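Local coordinates for similar to N-acetyltransferase (PDB 4MBU), which probably transfers an acetyl group from acetyl-coenzyme A to an amine, as other Gcn5-related N-acetyltransferases do, at residues 56-61 / 99-104; 11-16 / 40-45. All blocks are in the same frame, centred on the assembly; numbering follows the deposited sequence.

Contact 1: residues 56-61 / 99-104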
loop_
_atom_site.group_PDB
_atom_site.type_symbol
_atom_site.label_atom_id
_atom_site.label_comp_id
_atom_site.label_asym_id
_atom_site.label_seq_id
_atom_site.Cartn_x
_atom_site.Cartn_y
_atom_site.Cartn_z
ATOM N N PHE A 56 -19.468 13.330 16.130
ATOM C CA PHE A 56 -20.724 12.710 15.740
ATOM C C PHE A 56 -20.815 11.344 16.388
ATOM O O PHE A 56 -19.803 10.682 16.590
ATOM C CB PHE A 56 -20.809 12.579 14.217
ATOM C CG PHE A 56 -20.732 13.894 13.498
ATOM C CD1 PHE A 56 -21.790 14.798 13.567
ATOM C CD2 PHE A 56 -19.607 14.228 12.757
ATOM C CE1 PHE A 56 -21.724 16.011 12.903
ATOM C CE2 PHE A 56 -19.530 15.443 12.096
ATOM C CZ PHE A 56 -20.593 16.334 12.166
ATOM N N VAL A 57 -22.028 10.943 16.736
ATOM C CA VAL A 57 -22.297 9.592 17.191
ATOM C C VAL A 57 -23.343 8.953 16.288
ATOM O O VAL A 57 -24.235 9.629 15.743
ATOM C CB VAL A 57 -22.775 9.532 18.668
ATOM C CG1 VAL A 57 -21.686 10.024 19.607
ATOM C CG2 VAL A 57 -24.056 10.338 18.856
ATOM N N PHE A 58 -23.192 7.647 16.117
ATOM C CA PHE A 58 -24.219 6.799 15.557
ATOM C C PHE A 58 -24.895 6.154 16.739
ATOM O O PHE A 58 -24.243 5.423 17.548
ATOM C CB PHE A 58 -23.624 5.708 14.676
ATOM C CG PHE A 58 -24.647 4.793 14.091
ATOM C CD1 PHE A 58 -25.129 5.005 12.811
ATOM C CD2 PHE A 58 -25.134 3.718 14.821
ATOM C CE1 PHE A 58 -26.078 4.165 12.269
ATOM C CE2 PHE A 58 -26.087 2.872 14.287
ATOM C CZ PHE A 58 -26.559 3.096 13.005
ATOM N N GLU A 59 -26.200 6.423 16.808
ATOM C CA GLU A 59 -27.075 5.961 17.874
ATOM C C GLU A 59 -28.195 5.103 17.287
ATOM O O GLU A 59 -28.810 5.467 16.279
ATOM C CB GLU A 59 -27.660 7.168 18.616
ATOM C CG GLU A 59 -28.680 6.833 19.695
ATOM C CD GLU A 59 -29.262 8.076 20.363
ATOM O OE1 GLU A 59 -30.105 8.752 19.740
ATOM O OE2 GLU A 59 -28.874 8.382 21.510
ATOM N N GLU A 60 -28.441 3.953 17.911
ATOM C CA GLU A 60 -29.519 3.059 17.480
ATOM C C GLU A 60 -30.208 2.404 18.676
ATOM O O GLU A 60 -29.538 1.865 19.558
ATOM C CB GLU A 60 -28.986 1.981 16.539
ATOM C CG GLU A 60 -30.045 1.028 16.019
ATOM C CD GLU A 60 -29.464 -0.028 15.092
ATOM O OE1 GLU A 60 -29.574 0.135 13.859
ATOM O OE2 GLU A 60 -28.896 -1.020 15.600
ATOM N N ASN A 61 -31.540 2.458 18.695
ATOM C CA ASN A 61 -32.326 1.909 19.804
ATOM C C ASN A 61 -31.857 2.425 21.155
ATOM O O ASN A 61 -31.748 1.658 22.120
ATOM C CB ASN A 61 -32.316 0.376 19.780
ATOM C CG ASN A 61 -32.993 -0.188 18.543
ATOM O OD1 ASN A 61 -33.968 0.379 18.042
ATOM N ND2 ASN A 61 -32.471 -1.303 18.035
ATOM N N ALA A 99 -19.341 2.638 10.426
ATOM C CA ALA A 99 -18.120 3.364 10.078
ATOM C C ALA A 99 -18.324 4.166 8.802
ATOM O O ALA A 99 -17.981 5.342 8.743
ATOM C CB ALA A 99 -16.944 2.399 9.924
ATOM N N SER A 100 -18.901 3.531 7.787
ATOM C CA SER A 100 -19.182 4.192 6.514
ATOM C C SER A 100 -20.077 5.433 6.656
ATOM O O SER A 100 -19.796 6.492 6.073
ATOM C CB SER A 100 -19.810 3.179 5.550
ATOM O OG SER A 100 -20.171 3.788 4.330
ATOM N N GLN A 101 -21.149 5.315 7.436
ATOM C CA GLN A 101 -22.052 6.448 7.655
ATOM C C GLN A 101 -21.371 7.591 8.415
ATOM O O GLN A 101 -21.586 8.788 8.116
ATOM C CB GLN A 101 -23.325 5.992 8.384
ATOM C CG GLN A 101 -24.242 5.097 7.536
ATOM C CD GLN A 101 -25.554 4.763 8.240
ATOM O OE1 GLN A 101 -26.260 5.647 8.731
ATOM N NE2 GLN A 101 -25.870 3.482 8.308
ATOM N N LEU A 102 -20.549 7.221 9.396
ATOM C CA LEU A 102 -19.788 8.220 10.135
ATOM C C LEU A 102 -18.798 8.947 9.220
ATOM O O LEU A 102 -18.731 10.169 9.230
ATOM C CB LEU A 102 -19.090 7.594 11.348
ATOM C CG LEU A 102 -20.063 7.298 12.494
ATOM C CD1 LEU A 102 -19.440 6.403 13.519
ATOM C CD2 LEU A 102 -20.496 8.594 13.144
ATOM N N LEU A 103 -18.052 8.199 8.411
ATOM C CA LEU A 103 -17.079 8.804 7.505
ATOM C C LEU A 103 -17.773 9.739 6.530
ATOM O O LEU A 103 -17.298 10.841 6.261
ATOM C CB LEU A 103 -16.305 7.727 6.735
ATOM C CG LEU A 103 -15.316 8.275 5.711
ATOM C CD1 LEU A 103 -14.388 9.319 6.338
ATOM C CD2 LEU A 103 -14.499 7.131 5.113
ATOM N N GLN A 104 -18.899 9.289 5.997
ATOM C CA GLN A 104 -19.690 10.119 5.088
ATOM C C GLN A 104 -20.033 11.452 5.754
ATOM O O GLN A 104 -19.845 12.535 5.167
ATOM C CB GLN A 104 -20.958 9.356 4.697
ATOM C CG GLN A 104 -21.887 10.091 3.761
ATOM C CD GLN A 104 -23.123 9.271 3.437
ATOM O OE1 GLN A 104 -23.597 8.484 4.265
ATOM N NE2 GLN A 104 -23.647 9.442 2.229
#

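Contact 2: residues 11-16 / 40-45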
loop_
_atom_site.group_PDB
_atom_site.type_symbol
_atom_site.label_atom_id
_atom_site.label_comp_id
_atom_site.label_asym_id
_atom_site.label_seq_id
_atom_site.Cartn_x
_atom_site.Cartn_y
_atom_site.Cartn_z
ATOM N N GLU A 11 -24.038 13.602 27.684
ATOM C CA GLU A 11 -24.666 12.351 28.105
ATOM C C GLU A 11 -24.219 11.139 27.279
ATOM O O GLU A 11 -24.533 9.999 27.628
ATOM C CB GLU A 11 -26.198 12.467 28.084
ATOM C CG GLU A 11 -26.753 13.633 27.259
ATOM C CD GLU A 11 -26.651 14.975 27.976
ATOM O OE1 GLU A 11 -26.412 15.997 27.295
ATOM O OE2 GLU A 11 -26.815 15.008 29.219
ATOM N N ASP A 12 -23.484 11.384 26.196
ATOM C CA ASP A 12 -22.965 10.298 25.370
ATOM C C ASP A 12 -21.592 9.803 25.855
ATOM O O ASP A 12 -21.179 8.680 25.544
ATOM C CB ASP A 12 -22.859 10.759 23.912
ATOM C CG ASP A 12 -24.202 11.142 23.314
ATOM O OD1 ASP A 12 -25.232 10.545 23.694
ATOM O OD2 ASP A 12 -24.221 12.044 22.447
ATOM N N LEU A 13 -20.905 10.642 26.630
ATOM C CA LEU A 13 -19.484 10.428 26.924
ATOM C C LEU A 13 -19.154 9.052 27.520
ATOM O O LEU A 13 -18.197 8.387 27.092
ATOM C CB LEU A 13 -18.923 11.574 27.780
ATOM C CG LEU A 13 -18.858 12.919 27.045
ATOM C CD1 LEU A 13 -18.287 14.009 27.924
ATOM C CD2 LEU A 13 -18.033 12.819 25.763
ATOM N N ASN A 14 -19.961 8.599 28.471
ATOM C CA ASN A 14 -19.710 7.295 29.075
ATOM C C ASN A 14 -19.669 6.209 28.007
ATOM O O ASN A 14 -18.696 5.447 27.935
ATOM C CB ASN A 14 -20.729 6.981 30.168
ATOM C CG ASN A 14 -20.462 7.759 31.439
ATOM O OD1 ASN A 14 -21.102 8.773 31.705
ATOM N ND2 ASN A 14 -19.498 7.293 32.224
ATOM N N ALA A 15 -20.679 6.200 27.131
ATOM C CA ALA A 15 -20.726 5.221 26.040
ATOM C C ALA A 15 -19.471 5.387 25.200
ATOM O O ALA A 15 -18.742 4.418 24.935
ATOM C CB ALA A 15 -21.968 5.434 25.193
ATOM N N ILE A 16 -19.180 6.639 24.850
ATOM C CA ILE A 16 -18.016 6.934 24.020
ATOM C C ILE A 16 -16.784 6.377 24.720
ATOM O O ILE A 16 -15.995 5.636 24.111
ATOM C CB ILE A 16 -17.893 8.452 23.709
ATOM C CG1 ILE A 16 -18.900 8.835 22.612
ATOM C CG2 ILE A 16 -16.473 8.820 23.276
ATOM C CD1 ILE A 16 -19.109 10.337 22.428
ATOM N N GLU A 40 -10.761 12.758 31.678
ATOM C CA GLU A 40 -9.974 13.008 30.477
ATOM C C GLU A 40 -10.901 13.128 29.269
ATOM O O GLU A 40 -10.745 14.023 28.433
ATOM C CB GLU A 40 -8.936 11.893 30.278
ATOM C CG GLU A 40 -7.716 12.024 31.191
ATOM C CD GLU A 40 -6.935 10.729 31.340
ATOM O OE1 GLU A 40 -7.500 9.651 31.066
ATOM O OE2 GLU A 40 -5.753 10.790 31.743
ATOM N N ARG A 41 -11.888 12.241 29.204
ATOM C CA ARG A 41 -12.850 12.256 28.110
ATOM C C ARG A 41 -13.719 13.528 28.140
ATOM O O ARG A 41 -13.998 14.129 27.091
ATOM C CB ARG A 41 -13.689 10.973 28.131
ATOM C CG ARG A 41 -14.734 10.856 27.032
ATOM C CD ARG A 41 -14.167 11.077 25.632
ATOM N NE ARG A 41 -13.091 10.157 25.264
ATOM C CZ ARG A 41 -12.646 9.990 24.020
ATOM N NH1 ARG A 41 -13.193 10.671 23.021
ATOM N NH2 ARG A 41 -11.652 9.145 23.767
ATOM N N ILE A 42 -14.100 13.965 29.339
ATOM C CA ILE A 42 -14.900 15.179 29.480
ATOM C C ILE A 42 -14.091 16.413 29.081
ATOM O O ILE A 42 -14.607 17.320 28.417
ATOM C CB ILE A 42 -15.471 15.326 30.909
ATOM C CG1 ILE A 42 -16.513 14.237 31.173
ATOM C CG2 ILE A 42 -16.113 16.690 31.095
ATOM C CD1 ILE A 42 -16.833 14.024 32.651
ATOM N N ALA A 43 -12.818 16.436 29.471
ATOM C CA ALA A 43 -11.927 17.526 29.078
ATOM C C ALA A 43 -11.769 17.555 27.553
ATOM O O ALA A 43 -11.741 18.625 26.935
ATOM C CB ALA A 43 -10.568 17.380 29.752
ATOM N N TRP A 44 -11.658 16.366 26.962
ATOM C CA TRP A 44 -11.583 16.209 25.510
ATOM C C TRP A 44 -12.813 16.825 24.836
ATOM O O TRP A 44 -12.691 17.627 23.909
ATOM C CB TRP A 44 -11.432 14.721 25.168
ATOM C CG TRP A 44 -11.594 14.341 23.712
ATOM C CD1 TRP A 44 -10.614 14.280 22.753
ATOM C CD2 TRP A 44 -12.804 13.923 23.070
ATOM N NE1 TRP A 44 -11.149 13.857 21.555
ATOM C CE2 TRP A 44 -12.493 13.636 21.724
ATOM C CE3 TRP A 44 -14.127 13.778 23.502
ATOM C CZ2 TRP A 44 -13.455 13.211 20.811
ATOM C CZ3 TRP A 44 -15.079 13.347 22.596
ATOM C CH2 TRP A 44 -14.740 13.071 21.266
ATOM N N PHE A 45 -13.993 16.467 25.333
ATOM C CA PHE A 45 -15.260 16.996 24.827
ATOM C C PHE A 45 -15.354 18.520 24.948
ATOM O O PHE A 45 -15.766 19.208 24.003
ATOM C CB PHE A 45 -16.435 16.337 25.557
ATOM C CG PHE A 45 -17.784 16.815 25.096
ATOM C CD1 PHE A 45 -18.379 16.267 23.971
ATOM C CD2 PHE A 45 -18.468 17.795 25.798
ATOM C CE1 PHE A 45 -19.628 16.693 23.542
ATOM C CE2 PHE A 45 -19.716 18.225 25.375
ATOM C CZ PHE A 45 -20.293 17.673 24.244
#

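Contact 1: residues 56-61 / 99-104
Leu102 reaches from the helix down to the strand and meets it between Phe56 and Phe58. Its branch point stands beside the backbone N (chi1 -75°), a turn that brings both methyls to the strand. Leu102 CD2 lies 4.1 Å from Phe56 CB and equally 4.1 Å from Phe58 N, so this one methyl covers the peptide backbone joining the two phenylalanines. The other, Leu102 CD1, sits 4.4 Å from Phe58 CB. The two rings diverge from there: Phe56 carries its ring beside its own backbone N and along the helix to Leu106 and Arg105, whereas Phe58 swings CG anti to N (chi1 179°), and its ring comes up against Gln101. That glutamine is extended beyond CG, and its amide stands almost at right angles to the ring, 85° between planes. Gln101 OE1 approaches in the ring plane, 3.8 Å from Phe58 CE1 at the edge. Leucine, branched at its end, suits a place where one side chain must cover backbone and two CB atoms; glutamine's long chain carries its amide from the partly exposed border to the ring's rim. No hydrogen bond links strand to helix here: the join is mainly apolar, and any attraction of Gln101 OE1 for the ring edge is probably slight, since Gln101 NE2 lies almost as near, 4.0 Å from Phe58 CE1.

Contact 2: residues 11-16 / 40-45
Knob-into-hole packing joins helices 13-26 and 38-50, the pair that precedes strand 55-60 in this acetyltransferase fold: Leu13 is the knob, and Arg41, Ile42, Trp44 and Phe45 form the hole. With CG anti to its carbonyl carbon (chi1 -67°), Leu13 turns its two methyls into the hole. Both share Phe45: Leu13 CD1 is 3.8 Å and Leu13 CD2 3.9 Å from Phe45 CB. Leu13 CD1 alone adds Ile42 CG1 at 3.7 Å, while Leu13 CD2 alone adds Arg41 CG at 4.0 Å and the edge of the Trp44 ring, 4.4 Å from Trp44 CZ3. One turn on, Ile16 CG2 lies over a face of the Arg41 guanidinium, 3.8 Å from Arg41 NH1. Arginine can line this apolar hole because its methylenes do the packing. Its chain bends at chi2 (52°) and chi3 (58°), which brings Arg41 NH1 over the centre of the Trp44 indole, 3.0 Å above its plane; NE is hydrogen-bonded to Gln36, and Tyr20 makes a cation-pi contact with the group. Leucine's forked end fills a four-residue hole, and isoleucine's CG2, branching at CB, can cover the guanidinium. Beneath the two helices runs the sheet: Ile16 and Arg41 both rest on Phe67 of strand 63-72, and Trp44 and Phe45 on Ile55 of strand 55-60.

Overall arrangement
Contact 2 comes first along the chain and closes before contact 1 opens; helix 38-50 leads directly into strand 55-60. Their centres are about 17 Å apart, on opposite faces of the mixed sheet: helices 13-26 and 38-50 cover one, helix 98-112 the other. Strand 55-60, between strands 3-7 and 63-72, is the layer they share. Val57 points away from helix 98-112, and Val57 CG1 meets Ile16 CD1 at 3.8 Å, while its neighbours Phe56 and Phe58 face helix 98-112. Arg6 of strand 3-7 makes salt bridges to Asp12 and Glu59, linking the segments though neither acid touches across its own contact. Together the contacts sandwich the first part of the sheet between helices, an alpha-beta-alpha layering that belongs to the GNAT fold.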